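Local coordinates for protein peroxin 22 (Pichia angusta, PDB 5NKZ) that forms a complex with the ubiquitin-conjugating enzyme Pex4p and is probably involved in peroxisome biogenesis, at residues S31-L36 with T56-P61; I101-L106 with V128-R133. One frame throughout, in Å; residues are numbered along the deposited sequence.

Contact 1. Residues S31-L36 with T56-P61; sequences SVSLVL and TVILHP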
ATOM      1  N   SER C  31      14.401   8.615   8.931  1.00 81.79           N
ATOM      2  CA  SER C  31      13.702   8.484   7.587  1.00 76.33           C
ATOM      3  C   SER C  31      14.031   9.548   6.550  1.00 67.58           C
ATOM      4  O   SER C  31      13.753  10.687   6.795  1.00 67.95           O
ATOM      5  CB  SER C  31      12.177   8.501   7.789  1.00 78.32           C
ATOM      6  OG  SER C  31      11.730   7.278   8.342  1.00 84.32           O
ATOM      7  N   VAL C  32      14.595   9.191   5.405  1.00 62.26           N
ATOM      8  CA  VAL C  32      15.013  10.188   4.429  1.00 59.05           C
ATOM      9  C   VAL C  32      14.530   9.796   3.034  1.00 58.31           C
ATOM     10  O   VAL C  32      14.678   8.630   2.605  1.00 60.99           O
ATOM     11  CB  VAL C  32      16.573  10.371   4.420  1.00 56.57           C
ATOM     12  CG1 VAL C  32      17.037  11.453   3.417  1.00 52.88           C
ATOM     13  CG2 VAL C  32      17.102  10.581   5.830  1.00 58.03           C
ATOM     14  N   SER C  33      13.939  10.773   2.344  1.00 57.42           N
ATOM     15  CA  SER C  33      13.604  10.625   0.932  1.00 60.77           C
ATOM     16  C   SER C  33      14.657  11.358   0.119  1.00 59.50           C
ATOM     17  O   SER C  33      14.884  12.548   0.323  1.00 61.04           O
ATOM     18  CB  SER C  33      12.181  11.165   0.607  1.00 62.57           C
ATOM     19  OG  SER C  33      11.144  10.306   1.088  1.00 62.87           O
ATOM     20  N   LEU C  34      15.288  10.673  -0.819  1.00 59.32           N
ATOM     21  CA  LEU C  34      16.347  11.291  -1.587  1.00 61.54           C
ATOM     22  C   LEU C  34      15.978  11.358  -3.035  1.00 59.54           C
ATOM     23  O   LEU C  34      15.850  10.312  -3.667  1.00 66.76           O
ATOM     24  CB  LEU C  34      17.636  10.458  -1.406  1.00 66.74           C
ATOM     25  CG  LEU C  34      18.904  10.896  -2.153  1.00 69.42           C
ATOM     26  CD1 LEU C  34      19.206  12.364  -1.866  1.00 70.29           C
ATOM     27  CD2 LEU C  34      20.053   9.977  -1.763  1.00 72.89           C
ATOM     28  N   VAL C  35      15.811  12.547  -3.588  1.00 59.80           N
ATOM     29  CA  VAL C  35      15.476  12.609  -5.009  1.00 67.70           C
ATOM     30  C   VAL C  35      16.691  13.016  -5.785  1.00 69.16           C
ATOM     31  O   VAL C  35      17.290  14.085  -5.538  1.00 69.99           O
ATOM     32  CB  VAL C  35      14.169  13.429  -5.391  1.00 73.59           C
ATOM     33  CG1 VAL C  35      13.217  13.538  -4.201  1.00 73.53           C
ATOM     34  CG2 VAL C  35      14.437  14.820  -5.982  1.00 76.56           C
ATOM     35  N   LEU C  36      17.017  12.136  -6.734  1.00 73.47           N
ATOM     36  CA  LEU C  36      18.199  12.250  -7.580  1.00 77.06           C
ATOM     37  C   LEU C  36      17.809  12.546  -9.027  1.00 80.59           C
ATOM     38  O   LEU C  36      17.213  11.713  -9.689  1.00 81.78           O
ATOM     39  CB  LEU C  36      19.031  10.953  -7.523  1.00 77.57           C
ATOM     40  CG  LEU C  36      19.475  10.476  -6.128  1.00 77.07           C
ATOM     41  CD1 LEU C  36      20.117   9.092  -6.175  1.00 80.95           C
ATOM     42  CD2 LEU C  36      20.379  11.511  -5.482  1.00 76.48           C
ATOM     43  N   THR C  56      15.185   6.155   1.066  1.00 64.82           N
ATOM     44  CA  THR C  56      14.335   5.809  -0.038  1.00 59.83           C
ATOM     45  C   THR C  56      14.685   6.800  -1.129  1.00 58.60           C
ATOM     46  O   THR C  56      14.667   8.009  -0.913  1.00 61.05           O
ATOM     47  CB  THR C  56      12.836   5.872   0.386  1.00 59.25           C
ATOM     48  OG1 THR C  56      12.574   4.988   1.503  1.00 56.20           O
ATOM     49  CG2 THR C  56      11.940   5.469  -0.785  1.00 58.86           C
ATOM     50  N   VAL C  57      15.038   6.284  -2.288  1.00 57.84           N
ATOM     51  CA  VAL C  57      15.519   7.083  -3.398  1.00 60.67           C
ATOM     52  C   VAL C  57      14.464   7.204  -4.515  1.00 62.97           C
ATOM     53  O   VAL C  57      13.891   6.204  -4.984  1.00 63.72           O
ATOM     54  CB  VAL C  57      16.802   6.447  -3.991  1.00 62.08           C
ATOM     55  CG1 VAL C  57      17.134   7.003  -5.369  1.00 62.40           C
ATOM     56  CG2 VAL C  57      17.991   6.645  -3.048  1.00 64.89           C
ATOM     57  N   ILE C  58      14.298   8.424  -5.004  1.00 63.69           N
ATOM     58  CA  ILE C  58      13.349   8.735  -6.042  1.00 66.41           C
ATOM     59  C   ILE C  58      14.094   9.269  -7.275  1.00 68.32           C
ATOM     60  O   ILE C  58      14.655  10.370  -7.253  1.00 72.76           O
ATOM     61  CB  ILE C  58      12.303   9.747  -5.473  1.00 68.14           C
ATOM     62  CG1 ILE C  58      11.714   9.178  -4.167  1.00 69.00           C
ATOM     63  CG2 ILE C  58      11.185  10.061  -6.483  1.00 66.15           C
ATOM     64  CD1 ILE C  58      11.110  10.223  -3.270  1.00 72.66           C
ATOM     65  N   LEU C  59      14.090   8.509  -8.361  1.00 68.75           N
ATOM     66  CA  LEU C  59      14.788   8.956  -9.582  1.00 72.69           C
ATOM     67  C   LEU C  59      13.908   9.842 -10.459  1.00 74.68           C
ATOM     68  O   LEU C  59      12.747   9.516 -10.746  1.00 74.56           O
ATOM     69  CB  LEU C  59      15.306   7.768 -10.402  1.00 74.71           C
ATOM     70  CG  LEU C  59      16.074   6.745  -9.553  1.00 75.18           C
ATOM     71  CD1 LEU C  59      16.147   5.431 -10.310  1.00 77.85           C
ATOM     72  CD2 LEU C  59      17.453   7.254  -9.147  1.00 75.12           C
ATOM     73  N   HIS C  60      14.480  10.964 -10.870  1.00 77.78           N
ATOM     74  CA  HIS C  60      13.955  11.789 -11.953  1.00 81.55           C
ATOM     75  C   HIS C  60      13.684  10.887 -13.164  1.00 82.63           C
ATOM     76  O   HIS C  60      14.293   9.816 -13.283  1.00 81.15           O
ATOM     77  CB  HIS C  60      15.017  12.833 -12.312  1.00 87.71           C
ATOM     78  CG  HIS C  60      14.491  14.081 -12.941  1.00 91.36           C
ATOM     79  ND1 HIS C  60      14.825  14.459 -14.223  1.00 95.23           N
ATOM     80  CD2 HIS C  60      13.710  15.072 -12.447  1.00 94.57           C
ATOM     81  CE1 HIS C  60      14.244  15.609 -14.508  1.00100.91           C
ATOM     82  NE2 HIS C  60      13.555  16.003 -13.449  1.00100.29           N
ATOM     83  N   PRO C  61      12.760  11.301 -14.052  1.00 86.37           N
ATOM     84  CA  PRO C  61      12.594  10.598 -15.329  1.00 88.89           C
ATOM     85  C   PRO C  61      13.910  10.469 -16.099  1.00 90.40           C
ATOM     86  O   PRO C  61      14.130   9.451 -16.743  1.00 94.42           O
ATOM     87  CB  PRO C  61      11.619  11.491 -16.110  1.00 90.54           C
ATOM     88  CG  PRO C  61      10.884  12.258 -15.083  1.00 88.75           C
ATOM     89  CD  PRO C  61      11.771  12.387 -13.898  1.00 87.67           C
TER
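Thr-56 O accepts the shortest bond between the strands, 2.7 Å from Leu-34 N, and the nearly linear N-H...O angle of 166° supports it. The same oxygen receives a CA-H...O contact from Ser-33 CA, so two neighbouring residues converge on one carbonyl. Leu-34 O repeats the pattern with Ile-58 N at 2.8 Å and Val-57 CA, and Ile-58 O does so with Leu-36 N and Val-35 CA. Bonds from Thr-56 N to Val-32 O and from His-60 N to Leu-36 O complete a parallel pairing, in which Val-35 and Ile-58 lie opposite each other with CA atoms 4.5 Å apart. The strand axes are turned by 24°.

On one face Val-57 spreads its two methyls between two leucines. Its CG1, anti to the backbone N (chi1 164°), meets Leu-36 CD1 at 3.7 Å as the two side chains slant across each other. CG2 lies alongside Leu-34, 4.1 Å from Leu-34 CD2, with both side chains pointing the same way. With an alanine here, Leu-34 CD2 and Leu-36 CD1 would probably lose their methyl partners, and a gap would be likely to open between the leucines. On the other face Ile-58 CD1 reaches back to Val-35 CG1 at 4.0 Å and also touches Ser-33 CB, while Ser-33 OG bonds Ser-99 OG.

The strands and helix 46-51 between them form a beta-alpha-beta unit in a five-stranded parallel sheet whose 3-2-1-4-5 strand order is Rossmann-like. Strand 81-83 flanks 55-59, strand 101-103 flanks 32-36, and Leu-94 of helix 87-97 packs over Ser-33, Val-35 and Ile-58.

Contact 2. Residues I101-L106 with V128-R133; sequences INLITL and VHEVDR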
ATOM      1  N   ILE C 101      12.992  13.491   6.611  1.00 77.01           N
ATOM      2  CA  ILE C 101      13.954  14.360   5.915  1.00 76.29           C
ATOM      3  C   ILE C 101      13.754  14.256   4.410  1.00 72.51           C
ATOM      4  O   ILE C 101      13.614  13.155   3.870  1.00 72.85           O
ATOM      5  CB  ILE C 101      15.432  14.020   6.308  1.00 79.34           C
ATOM      6  CG1 ILE C 101      15.657  14.183   7.840  1.00 81.67           C
ATOM      7  CG2 ILE C 101      16.431  14.901   5.549  1.00 78.50           C
ATOM      8  CD1 ILE C 101      16.247  12.967   8.545  1.00 82.96           C
ATOM      9  N   ASN C 102      13.759  15.381   3.723  1.00 70.91           N
ATOM     10  CA  ASN C 102      13.423  15.343   2.317  1.00 73.99           C
ATOM     11  C   ASN C 102      14.482  16.115   1.589  1.00 77.31           C
ATOM     12  O   ASN C 102      14.547  17.325   1.707  1.00 82.62           O
ATOM     13  CB  ASN C 102      11.978  15.868   2.038  1.00 74.14           C
ATOM     14  CG  ASN C 102      10.879  14.929   2.563  1.00 74.69           C
ATOM     15  OD1 ASN C 102      10.476  13.971   1.874  1.00 77.39           O
ATOM     16  ND2 ASN C 102      10.397  15.188   3.775  1.00 72.11           N
ATOM     17  N   LEU C 103      15.338  15.398   0.877  1.00 80.30           N
ATOM     18  CA  LEU C 103      16.435  15.991   0.133  1.00 81.81           C
ATOM     19  C   LEU C 103      16.117  16.016  -1.333  1.00 80.61           C
ATOM     20  O   LEU C 103      15.899  14.960  -1.946  1.00 79.83           O
ATOM     21  CB  LEU C 103      17.707  15.192   0.322  1.00 83.23           C
ATOM     22  CG  LEU C 103      18.086  14.914   1.757  1.00 83.93           C
ATOM     23  CD1 LEU C 103      19.253  13.937   1.702  1.00 84.64           C
ATOM     24  CD2 LEU C 103      18.417  16.220   2.476  1.00 85.98           C
ATOM     25  N   ILE C 104      16.163  17.220  -1.892  1.00 81.67           N
ATOM     26  CA  ILE C 104      15.773  17.455  -3.271  1.00 86.09           C
ATOM     27  C   ILE C 104      16.291  18.824  -3.699  1.00 86.96           C
ATOM     28  O   ILE C 104      16.035  19.816  -3.004  1.00 88.32           O
ATOM     29  CB  ILE C 104      14.208  17.356  -3.409  1.00 90.82           C
ATOM     30  CG1 ILE C 104      13.717  17.992  -4.725  1.00 94.98           C
ATOM     31  CG2 ILE C 104      13.475  17.964  -2.194  1.00 88.39           C
ATOM     32  CD1 ILE C 104      12.327  17.572  -5.184  1.00 96.70           C
ATOM     33  N   THR C 105      17.048  18.900  -4.789  1.00 89.47           N
ATOM     34  CA  THR C 105      17.401  20.222  -5.316  1.00 92.85           C
ATOM     35  C   THR C 105      16.307  20.553  -6.302  1.00 91.71           C
ATOM     36  O   THR C 105      16.235  19.945  -7.378  1.00 91.68           O
ATOM     37  CB  THR C 105      18.759  20.281  -6.038  1.00 95.25           C
ATOM     38  OG1 THR C 105      18.838  19.185  -6.935  1.00 97.61           O
ATOM     39  CG2 THR C 105      19.910  20.199  -5.075  1.00 98.18           C
ATOM     40  N   LEU C 106      15.452  21.500  -5.926  1.00 90.72           N
ATOM     41  CA  LEU C 106      14.374  21.952  -6.802  1.00 91.54           C
ATOM     42  C   LEU C 106      14.949  22.680  -8.005  1.00 93.55           C
ATOM     43  O   LEU C 106      14.418  22.546  -9.103  1.00 94.56           O
ATOM     44  CB  LEU C 106      13.384  22.852  -6.057  1.00 93.14           C
ATOM     45  CG  LEU C 106      12.634  22.223  -4.869  1.00 92.38           C
ATOM     46  CD1 LEU C 106      12.078  23.261  -3.893  1.00 94.66           C
ATOM     47  CD2 LEU C 106      11.529  21.332  -5.365  1.00 91.62           C
ATOM     48  N   VAL C 128      22.300  18.954  -1.593  1.00117.94           N
ATOM     49  CA  VAL C 128      23.717  19.169  -1.265  1.00117.72           C
ATOM     50  C   VAL C 128      24.038  18.807   0.218  1.00114.84           C
ATOM     51  O   VAL C 128      25.125  18.330   0.531  1.00111.80           O
ATOM     52  CB  VAL C 128      24.186  20.623  -1.596  1.00117.03           C
ATOM     53  CG1 VAL C 128      25.705  20.677  -1.612  1.00120.20           C
ATOM     54  CG2 VAL C 128      23.636  21.133  -2.945  1.00114.68           C
ATOM     55  N   HIS C 129      23.067  18.988   1.124  1.00113.26           N
ATOM     56  CA  HIS C 129      23.237  18.669   2.550  1.00111.37           C
ATOM     57  C   HIS C 129      22.939  17.238   2.896  1.00103.58           C
ATOM     58  O   HIS C 129      22.598  16.922   4.040  1.00 99.41           O
ATOM     59  CB  HIS C 129      22.411  19.651   3.427  1.00116.13           C
ATOM     60  CG  HIS C 129      23.005  21.036   3.468  1.00118.82           C
ATOM     61  ND1 HIS C 129      24.135  21.343   4.208  1.00117.73           N
ATOM     62  CD2 HIS C 129      22.674  22.169   2.799  1.00119.88           C
ATOM     63  CE1 HIS C 129      24.460  22.607   4.004  1.00120.61           C
ATOM     64  NE2 HIS C 129      23.592  23.128   3.154  1.00123.77           N
ATOM     65  N   GLU C 130      23.147  16.345   1.942  1.00100.42           N
ATOM     66  CA  GLU C 130      23.171  14.922   2.224  1.00100.23           C
ATOM     67  C   GLU C 130      23.969  14.561   3.513  1.00 98.01           C
ATOM     68  O   GLU C 130      23.466  13.922   4.425  1.00 90.29           O
ATOM     69  CB  GLU C 130      23.749  14.183   1.007  1.00103.50           C
ATOM     70  CG  GLU C 130      24.092  12.714   1.250  1.00108.71           C
ATOM     71  CD  GLU C 130      22.939  11.958   1.904  1.00113.58           C
ATOM     72  OE1 GLU C 130      21.826  12.161   1.346  1.00118.76           O
ATOM     73  OE2 GLU C 130      23.117  11.262   2.981  1.00114.05           O
ATOM     74  N   VAL C 131      25.216  15.007   3.531  1.00100.61           N
ATOM     75  CA  VAL C 131      26.266  14.578   4.468  1.00 98.53           C
ATOM     76  C   VAL C 131      25.984  14.827   5.972  1.00 98.68           C
ATOM     77  O   VAL C 131      26.491  14.117   6.843  1.00 94.36           O
ATOM     78  CB  VAL C 131      27.637  15.171   4.016  1.00 99.19           C
ATOM     79  CG1 VAL C 131      28.199  14.344   2.847  1.00 98.98           C
ATOM     80  CG2 VAL C 131      27.574  16.681   3.653  1.00 97.36           C
ATOM     81  N   ASP C 132      25.124  15.811   6.231  1.00101.40           N
ATOM     82  CA  ASP C 132      24.527  16.068   7.551  1.00100.13           C
ATOM     83  C   ASP C 132      23.700  14.867   8.091  1.00 98.64           C
ATOM     84  O   ASP C 132      23.697  14.620   9.306  1.00 96.61           O
ATOM     85  CB  ASP C 132      23.691  17.369   7.488  1.00100.17           C
ATOM     86  CG  ASP C 132      24.546  18.618   7.108  1.00104.06           C
ATOM     87  OD1 ASP C 132      25.709  18.720   7.574  1.00107.81           O
ATOM     88  OD2 ASP C 132      24.072  19.494   6.344  1.00102.17           O
ATOM     89  N   ARG C 133      23.024  14.125   7.192  1.00 96.74           N
ATOM     90  CA  ARG C 133      22.452  12.784   7.501  1.00 93.94           C
ATOM     91  C   ARG C 133      22.838  11.808   6.370  1.00 93.46           C
ATOM     92  O   ARG C 133      22.678  10.588   6.455  1.00 93.49           O
ATOM     93  CB  ARG C 133      20.925  12.838   7.659  1.00 93.80           C
ATOM     94  CG  ARG C 133      20.340  14.101   8.285  1.00 95.38           C
ATOM     95  CD  ARG C 133      20.028  15.216   7.287  1.00 94.32           C
ATOM     96  NE  ARG C 133      19.441  16.376   7.966  1.00 95.25           N
ATOM     97  CZ  ARG C 133      19.202  17.563   7.397  1.00 99.40           C
ATOM     98  NH1 ARG C 133      19.490  17.791   6.100  1.00100.81           N
ATOM     99  NH2 ARG C 133      18.666  18.537   8.136  1.00100.23           N
TER
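Ile-101 CG2 lies over one face of the Arg-133 guanidinium, 4.1 Å from NE, and meets Arg-133 CD at 4.0 Å. A bend at the second torsion of the arginine (chi2 88°) brings CD and NE alongside Ile-101, and the two side chains slant across each other. Leu-103 reaches Arg-133 by a different route: its CD2 approaches NH1 at 4.1 Å, obliquely to the guanidinium plane. The other methyl of Leu-103, CD1, packs 4.1 Å from Glu-130 CA and faces Glu-130 OE1, although the exact spacing to that oxygen is doubtful. These two side chains cross at about a right angle. Farther along, Thr-105 CG2 and Val-128 CG2 make a loose methyl contact at 4.4 Å.

Residues 130-133 make a tight turn, closed by Arg-133 N bonding Glu-130 O at 2.8 Å, while His-129 ND1 bonds Asp-132 OD2. No hydrogen bond crosses to 101-106. Strand 101-103 and the loop after strand 124-125 are therefore joined mainly by Ile-101 and Leu-103 resting on Glu-130 and Arg-133. Such a contact depends on shape and apolar cover; it offers no charge pairing between the segments, and the nearby Lys-123 NZ is likely to repel Arg-133 NH2.

Contacts 1 and 2 share one sheet, in which strand 32-36 of contact 1 lies next to strand 101-103 of contact 2. The join is direct: Ser-33 N to Ile-101 O (2.8 Å) and Ser-31 O to Ile-101 N (2.9 Å) are probable hydrogen bonds, and Val-35 packs on Ile-104. Their depths differ, however. Contact 1 centres about 1 Å from the centre of the chain and all its touching residues are buried, whereas contact 2 centres about 9 Å out and is only partly buried. Accordingly, backbone pairing and apolar packing hold the central strands, while packing without any hydrogen bond across the segments connects a strand to the loop near the C-terminus.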